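Local coordinates for uncharacterized protein (Bacteroides eggerthii DSM 20697, PDB 4ECO) that is of unknown function but is built of leucine-rich repeats, an architecture that probably serves to bind other proteins, at residues G95-A100 / N193-V198; D99-L104 / S199-R204; L86-F91 / L110-H115. One frame throughout, in Å; residues are numbered along the deposited sequence.

Interaction 1: residues G95-A100 / N193-V198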
ATOM      1  N   GLY A  95     -21.749  12.548  21.902  1.00 41.00           N
ATOM      2  CA  GLY A  95     -21.943  13.869  22.480  1.00 41.44           C
ATOM      3  C   GLY A  95     -20.946  14.902  22.022  1.00 46.93           C
ATOM      4  O   GLY A  95     -20.394  14.810  20.921  1.00 46.77           O
ATOM      5  N   ARG A  96     -20.714  15.894  22.887  1.00 44.62           N
ATOM      6  CA  ARG A  96     -19.833  17.032  22.615  1.00 44.64           C
ATOM      7  C   ARG A  96     -18.643  17.015  23.574  1.00 48.27           C
ATOM      8  O   ARG A  96     -18.854  16.853  24.773  1.00 49.26           O
ATOM      9  CB  ARG A  96     -20.638  18.340  22.748  1.00 43.01           C
ATOM     10  CG  ARG A  96     -21.774  18.477  21.710  1.00 48.12           C
ATOM     11  CD  ARG A  96     -22.825  19.522  22.081  1.00 47.06           C
ATOM     12  NE  ARG A  96     -22.241  20.816  22.455  1.00 39.10           N
ATOM     13  CZ  ARG A  96     -22.067  21.838  21.624  1.00 50.91           C
ATOM     14  NH1 ARG A  96     -22.459  21.747  20.358  1.00 37.73           N
ATOM     15  NH2 ARG A  96     -21.512  22.965  22.054  1.00 36.41           N
ATOM     16  N   VAL A  97     -17.396  17.122  23.054  1.00 42.37           N
ATOM     17  CA  VAL A  97     -16.172  17.109  23.880  1.00 40.00           C
ATOM     18  C   VAL A  97     -16.137  18.443  24.613  1.00 44.70           C
ATOM     19  O   VAL A  97     -16.121  19.488  23.960  1.00 46.05           O
ATOM     20  CB  VAL A  97     -14.898  16.799  23.058  1.00 41.48           C
ATOM     21  CG1 VAL A  97     -13.660  16.814  23.941  1.00 41.08           C
ATOM     22  CG2 VAL A  97     -15.028  15.448  22.353  1.00 39.11           C
ATOM     23  N   PRO A  98     -16.288  18.419  25.962  1.00 41.70           N
ATOM     24  CA  PRO A  98     -16.427  19.682  26.709  1.00 41.45           C
ATOM     25  C   PRO A  98     -15.114  20.425  26.882  1.00 46.00           C
ATOM     26  O   PRO A  98     -14.052  19.863  26.653  1.00 45.19           O
ATOM     27  CB  PRO A  98     -16.994  19.228  28.061  1.00 43.68           C
ATOM     28  CG  PRO A  98     -16.522  17.847  28.246  1.00 47.96           C
ATOM     29  CD  PRO A  98     -16.341  17.243  26.873  1.00 43.08           C
ATOM     30  N   ASP A  99     -15.205  21.689  27.336  1.00 44.45           N
ATOM     31  CA  ASP A  99     -14.078  22.590  27.556  1.00 45.28           C
ATOM     32  C   ASP A  99     -13.176  22.087  28.673  1.00 48.88           C
ATOM     33  O   ASP A  99     -12.046  22.563  28.799  1.00 50.41           O
ATOM     34  CB  ASP A  99     -14.590  24.013  27.874  1.00 49.09           C
ATOM     35  CG  ASP A  99     -15.589  24.528  26.854  1.00 60.65           C
ATOM     36  OD1 ASP A  99     -15.277  24.497  25.640  1.00 59.92           O
ATOM     37  OD2 ASP A  99     -16.702  24.879  27.256  1.00 68.44           O
ATOM     38  N   ALA A 100     -13.663  21.107  29.456  1.00 44.38           N
ATOM     39  CA  ALA A 100     -12.952  20.454  30.561  1.00 44.81           C
ATOM     40  C   ALA A 100     -11.656  19.753  30.069  1.00 50.08           C
ATOM     41  O   ALA A 100     -10.723  19.559  30.858  1.00 51.22           O
ATOM     42  CB  ALA A 100     -13.869  19.438  31.244  1.00 44.60           C
ATOM     43  N   ASN A 193     -18.555   6.327  16.400  1.00 40.48           N
ATOM     44  CA  ASN A 193     -18.983   7.181  17.504  1.00 40.74           C
ATOM     45  C   ASN A 193     -19.955   8.256  17.002  1.00 45.02           C
ATOM     46  O   ASN A 193     -20.109   8.446  15.790  1.00 43.78           O
ATOM     47  CB  ASN A 193     -17.746   7.844  18.148  1.00 38.42           C
ATOM     48  CG  ASN A 193     -16.985   8.711  17.165  1.00 50.68           C
ATOM     49  OD1 ASN A 193     -17.410   9.808  16.806  1.00 38.65           O
ATOM     50  ND2 ASN A 193     -15.885   8.203  16.648  1.00 46.10           N
ATOM     51  N   ASN A 194     -20.535   9.014  17.948  1.00 41.58           N
ATOM     52  CA  ASN A 194     -21.422  10.112  17.637  1.00 41.10           C
ATOM     53  C   ASN A 194     -20.887  11.423  18.279  1.00 43.73           C
ATOM     54  O   ASN A 194     -21.640  12.157  18.921  1.00 43.40           O
ATOM     55  CB  ASN A 194     -22.843   9.795  18.063  1.00 40.89           C
ATOM     56  CG  ASN A 194     -23.847  10.607  17.300  1.00 73.62           C
ATOM     57  OD1 ASN A 194     -24.167  10.314  16.136  1.00 67.21           O
ATOM     58  ND2 ASN A 194     -24.317  11.680  17.924  1.00 70.31           N
ATOM     59  N   ILE A 195     -19.569  11.702  18.100  1.00 38.84           N
ATOM     60  CA  ILE A 195     -18.955  12.938  18.576  1.00 39.32           C
ATOM     61  C   ILE A 195     -19.405  14.032  17.591  1.00 44.14           C
ATOM     62  O   ILE A 195     -19.074  13.962  16.415  1.00 42.73           O
ATOM     63  CB  ILE A 195     -17.402  12.845  18.720  1.00 42.43           C
ATOM     64  CG1 ILE A 195     -16.882  11.619  19.517  1.00 42.46           C
ATOM     65  CG2 ILE A 195     -16.781  14.158  19.192  1.00 43.11           C
ATOM     66  CD1 ILE A 195     -17.322  11.518  20.866  1.00 52.29           C
ATOM     67  N   THR A 196     -20.186  15.013  18.058  1.00 42.02           N
ATOM     68  CA  THR A 196     -20.744  16.055  17.197  1.00 41.94           C
ATOM     69  C   THR A 196     -20.027  17.395  17.350  1.00 46.08           C
ATOM     70  O   THR A 196     -20.262  18.303  16.557  1.00 47.38           O
ATOM     71  CB  THR A 196     -22.240  16.222  17.508  1.00 51.08           C
ATOM     72  OG1 THR A 196     -22.419  16.483  18.909  1.00 58.12           O
ATOM     73  CG2 THR A 196     -23.056  14.997  17.098  1.00 48.77           C
ATOM     74  N   PHE A 197     -19.144  17.512  18.338  1.00 41.33           N
ATOM     75  CA  PHE A 197     -18.437  18.749  18.631  1.00 41.64           C
ATOM     76  C   PHE A 197     -17.132  18.450  19.380  1.00 44.18           C
ATOM     77  O   PHE A 197     -17.076  17.513  20.188  1.00 43.20           O
ATOM     78  CB  PHE A 197     -19.362  19.658  19.490  1.00 44.69           C
ATOM     79  CG  PHE A 197     -18.946  21.093  19.619  1.00 47.77           C
ATOM     80  CD1 PHE A 197     -18.027  21.484  20.583  1.00 51.47           C
ATOM     81  CD2 PHE A 197     -19.476  22.063  18.780  1.00 52.06           C
ATOM     82  CE1 PHE A 197     -17.599  22.808  20.664  1.00 53.13           C
ATOM     83  CE2 PHE A 197     -19.060  23.391  18.874  1.00 55.99           C
ATOM     84  CZ  PHE A 197     -18.133  23.756  19.827  1.00 53.60           C
ATOM     85  N   VAL A 198     -16.085  19.246  19.106  1.00 40.33           N
ATOM     86  CA  VAL A 198     -14.792  19.171  19.790  1.00 39.97           C
ATOM     87  C   VAL A 198     -14.448  20.591  20.186  1.00 46.40           C
ATOM     88  O   VAL A 198     -14.394  21.481  19.327  1.00 46.88           O
ATOM     89  CB  VAL A 198     -13.622  18.472  19.038  1.00 41.94           C
ATOM     90  CG1 VAL A 198     -12.447  18.241  19.983  1.00 41.70           C
ATOM     91  CG2 VAL A 198     -14.055  17.148  18.437  1.00 40.38           C
TER
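Gly95 O is gripped by Thr196 twice over. The backbone N of Thr196 donates to it at 2.9 Å, and Thr196 OG1 reaches the same oxygen in a weak second bond at 3.3 Å. A CA-H...O contact from Ile195 joins them. Thr196 OG1 can do this because chi1 (55°) tucks it between its own backbone N and carbonyl carbon. One step earlier in the chain, Gly95 N donates to Asn194 O, approaching from above that carbonyl's plane, and further on Val97 N makes an almost straight bond to Phe197 O at 2.9 Å. Together these backbone bonds pair two short parallel strands. The sequence from Gly95 through Val97-Pro98 resembles the plant-specific class of leucine-rich repeats, in which such strands form a second, small sheet beside the one on the concave face.

Arg96 and Phe197 share one face of the pair. The arginine chain bends at chi3, which folds the guanidinium flat onto the phenyl ring, with the planes 27° apart. NH2 sits over the ring centre and Arg96 CZ lies 4.0 Å from the centroid of Phe197, a cation-pi stack, while Arg96 NH1 comes 3.4 Å from Phe197 CD2. The charge has a second partner too, since NE makes a salt bridge to Glu228. Val97 leaves from the other face, meeting Ile195 CG2 through its CG2 at 3.8 Å and Val198 CG1 through its CB. At the start of the longer strand, Asn193 OD1 accepts from Ile195 N in an Asx turn, and Asn193 ND2 reaches across to Gly214 O.

Interaction 2: residues D99-L104 / S199-R204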
ATOM      1  N   ASP A  99     -15.205  21.689  27.336  1.00 44.45           N
ATOM      2  CA  ASP A  99     -14.078  22.590  27.556  1.00 45.28           C
ATOM      3  C   ASP A  99     -13.176  22.087  28.673  1.00 48.88           C
ATOM      4  O   ASP A  99     -12.046  22.563  28.799  1.00 50.41           O
ATOM      5  CB  ASP A  99     -14.590  24.013  27.874  1.00 49.09           C
ATOM      6  CG  ASP A  99     -15.589  24.528  26.854  1.00 60.65           C
ATOM      7  OD1 ASP A  99     -15.277  24.497  25.640  1.00 59.92           O
ATOM      8  OD2 ASP A  99     -16.702  24.879  27.256  1.00 68.44           O
ATOM      9  N   ALA A 100     -13.663  21.107  29.456  1.00 44.38           N
ATOM     10  CA  ALA A 100     -12.952  20.454  30.561  1.00 44.81           C
ATOM     11  C   ALA A 100     -11.656  19.753  30.069  1.00 50.08           C
ATOM     12  O   ALA A 100     -10.723  19.559  30.858  1.00 51.22           O
ATOM     13  CB  ALA A 100     -13.869  19.438  31.244  1.00 44.60           C
ATOM     14  N   ILE A 101     -11.589  19.432  28.759  1.00 43.93           N
ATOM     15  CA  ILE A 101     -10.463  18.762  28.116  1.00 41.83           C
ATOM     16  C   ILE A 101      -9.165  19.579  28.336  1.00 46.86           C
ATOM     17  O   ILE A 101      -8.117  18.971  28.575  1.00 46.49           O
ATOM     18  CB  ILE A 101     -10.761  18.480  26.604  1.00 42.55           C
ATOM     19  CG1 ILE A 101      -9.725  17.556  25.942  1.00 41.36           C
ATOM     20  CG2 ILE A 101     -11.027  19.722  25.768  1.00 42.17           C
ATOM     21  CD1 ILE A 101     -10.129  16.111  25.913  1.00 40.90           C
ATOM     22  N   GLY A 102      -9.281  20.917  28.354  1.00 44.39           N
ATOM     23  CA  GLY A 102      -8.182  21.868  28.544  1.00 45.15           C
ATOM     24  C   GLY A 102      -7.443  21.786  29.871  1.00 49.67           C
ATOM     25  O   GLY A 102      -6.352  22.333  30.005  1.00 49.07           O
ATOM     26  N   GLN A 103      -8.017  21.079  30.849  1.00 47.00           N
ATOM     27  CA  GLN A 103      -7.434  20.850  32.171  1.00 47.96           C
ATOM     28  C   GLN A 103      -6.248  19.874  32.087  1.00 52.67           C
ATOM     29  O   GLN A 103      -5.255  20.038  32.810  1.00 54.88           O
ATOM     30  CB  GLN A 103      -8.526  20.310  33.140  1.00 48.87           C
ATOM     31  CG  GLN A 103      -8.052  19.860  34.525  1.00 56.69           C
ATOM     32  CD  GLN A 103      -7.152  20.836  35.245  1.00 69.31           C
ATOM     33  OE1 GLN A 103      -7.380  22.057  35.277  1.00 63.61           O
ATOM     34  NE2 GLN A 103      -6.103  20.297  35.833  1.00 56.91           N
ATOM     35  N   LEU A 104      -6.365  18.870  31.204  1.00 46.64           N
ATOM     36  CA  LEU A 104      -5.405  17.789  31.008  1.00 45.51           C
ATOM     37  C   LEU A 104      -4.201  18.288  30.246  1.00 50.09           C
ATOM     38  O   LEU A 104      -3.947  17.828  29.136  1.00 48.59           O
ATOM     39  CB  LEU A 104      -6.084  16.626  30.239  1.00 43.75           C
ATOM     40  CG  LEU A 104      -7.427  16.111  30.741  1.00 45.55           C
ATOM     41  CD1 LEU A 104      -7.853  14.921  29.937  1.00 43.98           C
ATOM     42  CD2 LEU A 104      -7.361  15.737  32.193  1.00 45.67           C
ATOM     43  N   SER A 199     -14.243  20.796  21.496  1.00 42.85           N
ATOM     44  CA  SER A 199     -13.933  22.070  22.122  1.00 43.62           C
ATOM     45  C   SER A 199     -12.603  22.693  21.622  1.00 49.73           C
ATOM     46  O   SER A 199     -11.612  22.006  21.360  1.00 50.07           O
ATOM     47  CB  SER A 199     -13.864  21.885  23.638  1.00 46.60           C
ATOM     48  OG  SER A 199     -13.396  23.029  24.330  1.00 54.00           O
ATOM     49  N   LYS A 200     -12.614  24.021  21.533  1.00 45.89           N
ATOM     50  CA  LYS A 200     -11.518  24.926  21.233  1.00 45.57           C
ATOM     51  C   LYS A 200     -10.344  24.685  22.195  1.00 49.26           C
ATOM     52  O   LYS A 200      -9.188  24.877  21.818  1.00 49.42           O
ATOM     53  CB  LYS A 200     -12.090  26.344  21.442  1.00 49.04           C
ATOM     54  CG  LYS A 200     -11.254  27.525  21.001  1.00 57.64           C
ATOM     55  CD  LYS A 200     -12.002  28.811  21.306  1.00 60.58           C
ATOM     56  CE  LYS A 200     -11.165  30.033  21.012  1.00 73.82           C
ATOM     57  NZ  LYS A 200     -11.912  31.310  21.230  1.00 82.11           N
ATOM     58  N   ALA A 201     -10.671  24.247  23.443  1.00 45.07           N
ATOM     59  CA  ALA A 201      -9.806  24.020  24.613  1.00 45.25           C
ATOM     60  C   ALA A 201      -8.571  23.167  24.332  1.00 48.62           C
ATOM     61  O   ALA A 201      -7.620  23.282  25.096  1.00 48.19           O
ATOM     62  CB  ALA A 201     -10.597  23.379  25.745  1.00 45.62           C
ATOM     63  N   VAL A 202      -8.558  22.360  23.240  1.00 44.10           N
ATOM     64  CA  VAL A 202      -7.436  21.510  22.821  1.00 42.72           C
ATOM     65  C   VAL A 202      -6.124  22.394  22.674  1.00 46.23           C
ATOM     66  O   VAL A 202      -5.026  21.907  22.970  1.00 43.75           O
ATOM     67  CB  VAL A 202      -7.817  20.730  21.529  1.00 45.46           C
ATOM     68  CG1 VAL A 202      -6.642  19.941  20.959  1.00 44.65           C
ATOM     69  CG2 VAL A 202      -8.976  19.788  21.811  1.00 44.55           C
HETATM   70  N   MSE A 203      -6.274  23.711  22.340  1.00 44.39           N
HETATM   71  CA  MSE A 203      -5.182  24.710  22.238  1.00 45.07           C
HETATM   72  C   MSE A 203      -4.430  24.914  23.563  1.00 53.16           C
HETATM   73  O   MSE A 203      -3.386  25.578  23.582  1.00 55.63           O
HETATM   74  CB  MSE A 203      -5.734  26.078  21.827  1.00 47.51           C
HETATM   75  CG  MSE A 203      -6.444  26.140  20.493  1.00 52.58           C
HETATM   76 SE   MSE A 203      -6.978  28.000  20.231  0.75 59.69          SE
HETATM   77  CE  MSE A 203      -8.220  27.790  18.742  1.00 55.58           C
ATOM     78  N   ARG A 204      -5.022  24.452  24.684  1.00 49.16           N
ATOM     79  CA  ARG A 204      -4.401  24.566  25.992  1.00 49.53           C
ATOM     80  C   ARG A 204      -3.404  23.426  26.203  1.00 55.32           C
ATOM     81  O   ARG A 204      -2.438  23.601  26.955  1.00 57.31           O
ATOM     82  CB  ARG A 204      -5.459  24.584  27.100  1.00 46.48           C
ATOM     83  CG  ARG A 204      -4.951  25.196  28.404  1.00 53.76           C
ATOM     84  CD  ARG A 204      -6.111  25.564  29.287  1.00 60.45           C
ATOM     85  NE  ARG A 204      -5.707  26.177  30.550  1.00 60.10           N
ATOM     86  CZ  ARG A 204      -5.494  25.507  31.679  1.00 76.03           C
ATOM     87  NH1 ARG A 204      -5.643  24.189  31.716  1.00 69.03           N
ATOM     88  NH2 ARG A 204      -5.142  26.151  32.782  1.00 60.76           N
TER
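Asp99 and Ser199 make the polar link at the N-terminal ends of two short 3-10 segments. Ser199 OG donates to Asp99 OD1 at 2.7 Å, meeting the carboxylate oxygen on its anti side and a little out of the carboxylate plane. The same hydroxyl accepts from Ala201 N at 3.1 Å, closing an ST turn, so one small group both starts its own 3-10 segment and ties it to the other. Its chi1 of 172° holds OG anti to the backbone N, where it can serve both partners. The carboxylate is well supplied with donors: Glu228 N also reaches OD1, while Asn229 N and Ser232 OG share OD2. This buried charge is therefore probably stabilised in its ionised form.

A second polar bond lies at the far end. Arg204 stretches its chain from CG to NE alongside Gly102 and gives NH1 to Gly102 O at 2.6 Å. That oxygen lies in the guanidinium plane, although the donor stands above the plane of the carbonyl. The NE of Arg204 is taken by a salt bridge to Glu241.

Between the two bonds the contact is van der Waals packing. Ala201 CB touches Ile101 CG2 at 3.7 Å and lies against the carbonyl of Asp99. With Gly102 and Ala201 both small, the segments approach to 4.8 Å between the CA atoms of this pair. Each leads from a small-sheet strand toward the next repeat strand, 109-111 or 210-214, as in leucine-rich repeats.

Helix 27-41 packs against Ile101 and Leu104 and hydrogen-bonds the Gln103 amide, Glu27 and Asp31 taking NE2 and Lys30 giving to OE1, while helix 233-238 touches Asp99 and Arg204 and strand 83-87 meets Leu104.

Interaction 3: residues L86-F91 / L110-H115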
ATOM      1  N   LEU A  86      -5.092   9.757  26.518  1.00 41.15           N
ATOM      2  CA  LEU A  86      -6.536   9.551  26.588  1.00 40.30           C
ATOM      3  C   LEU A  86      -7.039   9.081  25.234  1.00 44.50           C
ATOM      4  O   LEU A  86      -6.890   9.786  24.222  1.00 44.51           O
ATOM      5  CB  LEU A  86      -7.240  10.858  27.051  1.00 40.48           C
ATOM      6  CG  LEU A  86      -8.744  11.044  26.816  1.00 44.83           C
ATOM      7  CD1 LEU A  86      -9.534   9.898  27.351  1.00 44.92           C
ATOM      8  CD2 LEU A  86      -9.243  12.303  27.482  1.00 48.36           C
ATOM      9  N   SER A  87      -7.635   7.877  25.219  1.00 39.59           N
ATOM     10  CA  SER A  87      -8.163   7.309  23.981  1.00 37.95           C
ATOM     11  C   SER A  87      -9.612   6.865  24.145  1.00 42.54           C
ATOM     12  O   SER A  87      -9.939   6.085  25.048  1.00 43.83           O
ATOM     13  CB  SER A  87      -7.311   6.137  23.518  1.00 37.64           C
ATOM     14  OG  SER A  87      -7.856   5.557  22.348  1.00 37.48           O
ATOM     15  N   LEU A  88     -10.481   7.354  23.257  1.00 35.34           N
ATOM     16  CA  LEU A  88     -11.878   6.966  23.281  1.00 33.84           C
ATOM     17  C   LEU A  88     -12.138   5.860  22.307  1.00 38.61           C
ATOM     18  O   LEU A  88     -13.306   5.464  22.139  1.00 39.73           O
ATOM     19  CB  LEU A  88     -12.780   8.145  22.942  1.00 34.10           C
ATOM     20  CG  LEU A  88     -12.730   9.365  23.821  1.00 38.60           C
ATOM     21  CD1 LEU A  88     -13.584  10.433  23.222  1.00 38.19           C
ATOM     22  CD2 LEU A  88     -13.104   9.042  25.267  1.00 36.98           C
ATOM     23  N   GLU A  89     -11.064   5.368  21.634  1.00 34.57           N
ATOM     24  CA  GLU A  89     -11.159   4.317  20.618  1.00 34.94           C
ATOM     25  C   GLU A  89     -12.034   3.137  21.075  1.00 39.18           C
ATOM     26  O   GLU A  89     -11.834   2.630  22.183  1.00 38.88           O
ATOM     27  CB  GLU A  89      -9.767   3.783  20.255  1.00 36.34           C
ATOM     28  CG  GLU A  89      -8.953   4.641  19.309  1.00 39.81           C
ATOM     29  CD  GLU A  89      -7.558   4.081  19.149  1.00 54.80           C
ATOM     30  OE1 GLU A  89      -6.874   3.868  20.181  1.00 41.00           O
ATOM     31  OE2 GLU A  89      -7.164   3.815  17.990  1.00 50.70           O
ATOM     32  N   GLY A  90     -13.013   2.777  20.234  1.00 34.44           N
ATOM     33  CA  GLY A  90     -13.923   1.650  20.434  1.00 33.63           C
ATOM     34  C   GLY A  90     -15.019   1.780  21.471  1.00 37.88           C
ATOM     35  O   GLY A  90     -15.853   0.879  21.587  1.00 37.99           O
ATOM     36  N   PHE A  91     -15.063   2.898  22.199  1.00 34.33           N
ATOM     37  CA  PHE A  91     -16.054   3.073  23.262  1.00 35.42           C
ATOM     38  C   PHE A  91     -17.432   3.423  22.734  1.00 42.60           C
ATOM     39  O   PHE A  91     -18.431   3.123  23.398  1.00 45.15           O
ATOM     40  CB  PHE A  91     -15.604   4.145  24.270  1.00 36.63           C
ATOM     41  CG  PHE A  91     -14.600   3.654  25.283  1.00 36.68           C
ATOM     42  CD1 PHE A  91     -14.893   2.568  26.108  1.00 38.19           C
ATOM     43  CD2 PHE A  91     -13.376   4.298  25.442  1.00 37.24           C
ATOM     44  CE1 PHE A  91     -13.966   2.133  27.067  1.00 38.78           C
ATOM     45  CE2 PHE A  91     -12.457   3.868  26.408  1.00 38.68           C
ATOM     46  CZ  PHE A  91     -12.763   2.793  27.218  1.00 36.44           C
ATOM     47  N   LEU A 110      -3.823  11.892  22.342  1.00 38.62           N
ATOM     48  CA  LEU A 110      -5.280  12.034  22.392  1.00 37.39           C
ATOM     49  C   LEU A 110      -5.944  11.427  21.161  1.00 41.01           C
ATOM     50  O   LEU A 110      -5.628  11.824  20.034  1.00 40.23           O
ATOM     51  CB  LEU A 110      -5.651  13.518  22.503  1.00 37.66           C
ATOM     52  CG  LEU A 110      -7.133  13.889  22.550  1.00 41.19           C
ATOM     53  CD1 LEU A 110      -7.830  13.358  23.835  1.00 40.34           C
ATOM     54  CD2 LEU A 110      -7.284  15.392  22.468  1.00 43.41           C
ATOM     55  N   ALA A 111      -6.878  10.472  21.378  1.00 37.08           N
ATOM     56  CA  ALA A 111      -7.667   9.838  20.297  1.00 34.81           C
ATOM     57  C   ALA A 111      -9.172   9.903  20.612  1.00 37.99           C
ATOM     58  O   ALA A 111      -9.619   9.489  21.701  1.00 36.84           O
ATOM     59  CB  ALA A 111      -7.243   8.395  20.072  1.00 34.38           C
ATOM     60  N   LEU A 112      -9.933  10.461  19.664  1.00 35.31           N
ATOM     61  CA  LEU A 112     -11.393  10.577  19.736  1.00 36.28           C
ATOM     62  C   LEU A 112     -12.012   9.540  18.820  1.00 41.58           C
ATOM     63  O   LEU A 112     -13.228   9.379  18.740  1.00 41.76           O
ATOM     64  CB  LEU A 112     -11.867  11.997  19.354  1.00 36.82           C
ATOM     65  CG  LEU A 112     -11.262  13.187  20.109  1.00 41.92           C
ATOM     66  CD1 LEU A 112     -11.839  14.457  19.601  1.00 42.54           C
ATOM     67  CD2 LEU A 112     -11.445  13.075  21.608  1.00 42.41           C
ATOM     68  N   GLY A 113     -11.131   8.848  18.120  1.00 39.16           N
ATOM     69  CA  GLY A 113     -11.449   7.818  17.148  1.00 38.21           C
ATOM     70  C   GLY A 113     -10.233   7.646  16.287  1.00 41.18           C
ATOM     71  O   GLY A 113      -9.308   8.443  16.409  1.00 42.36           O
ATOM     72  N   SER A 114     -10.197   6.605  15.447  1.00 36.42           N
ATOM     73  CA  SER A 114      -9.050   6.342  14.579  1.00 35.94           C
ATOM     74  C   SER A 114      -9.403   5.395  13.472  1.00 43.54           C
ATOM     75  O   SER A 114     -10.483   4.787  13.503  1.00 44.24           O
ATOM     76  CB  SER A 114      -7.894   5.744  15.369  1.00 38.25           C
ATOM     77  OG  SER A 114      -8.127   4.364  15.599  1.00 45.96           O
ATOM     78  N   HIS A 115      -8.443   5.199  12.525  1.00 40.42           N
ATOM     79  CA  HIS A 115      -8.587   4.248  11.424  1.00 39.00           C
ATOM     80  C   HIS A 115      -8.565   2.825  11.988  1.00 44.52           C
ATOM     81  O   HIS A 115      -9.139   1.935  11.365  1.00 44.70           O
ATOM     82  CB  HIS A 115      -7.540   4.459  10.323  1.00 38.39           C
ATOM     83  CG  HIS A 115      -6.127   4.196  10.722  1.00 41.66           C
ATOM     84  ND1 HIS A 115      -5.282   5.222  11.079  1.00 43.86           N
ATOM     85  CD2 HIS A 115      -5.435   3.031  10.745  1.00 42.91           C
ATOM     86  CE1 HIS A 115      -4.111   4.652  11.325  1.00 43.13           C
ATOM     87  NE2 HIS A 115      -4.161   3.330  11.151  1.00 42.59           N
TER
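Leu86 and Leu110 lie side by side and point the same way, with Leu86 CG 3.9 Å from Leu110 CD1. Two residues on, Leu88 and Leu112 repeat the arrangement, Leu88 CD1 lying 3.8 Å from Leu112 CD2. On the other face Ser87 sits beside Ala111, its OG 3.7 Å from Ala111 CB. The backbones are joined by Ala111 N donating to Leu86 O and Leu88 N to Ala111 O, both bonds close to straight. Equivalent leucines stacking between neighbouring parallel strands are the signature of the leucine-rich repeat, whose hydrophobic core they fill.

Beyond the strands the chemistry turns polar. Glu89 runs extended beyond CG, which carries its carboxylate across to Ser114. Ser114 OG donates to Glu89 OE2 at 2.6 Å, on the anti lone pair. At the other oxygen Ser87 OG donates to Glu89 OE1 at 2.9 Å, and Ser87 OG in turn accepts from Glu89 N in an ST turn. Leu123 N adds a bond to OE2 and Phe124 N one to OE1. The Glu89 side chain is about 6 Å from the bound sodium ion. Glu117, one of the residues at the sodium site, accepts from both Gly90 N and Ser114 N.

How the interactions relate
Interactions 1 and 2 follow one another along the same two chain runs: 95-100 passes through Asp99 and Ala100 into 99-104, and 193-198 leads straight into 199-204. Strand pairing thus gives way to packed 3-10 turns. Interaction 3 joins the strands on either side of 95-104 in sequence. Interactions 2 and 3 are buried, whereas interaction 1 is only partly so, with Arg96 of its cation-pi stack partly exposed. Leucines dominate the strand part of interaction 3, and carboxylate and guanidinium bonds hold the turns of interaction 2. The three share one core: Ile101 CD1 and Leu104 CD1 touch Leu86, and Val198 CG2 touches Leu112.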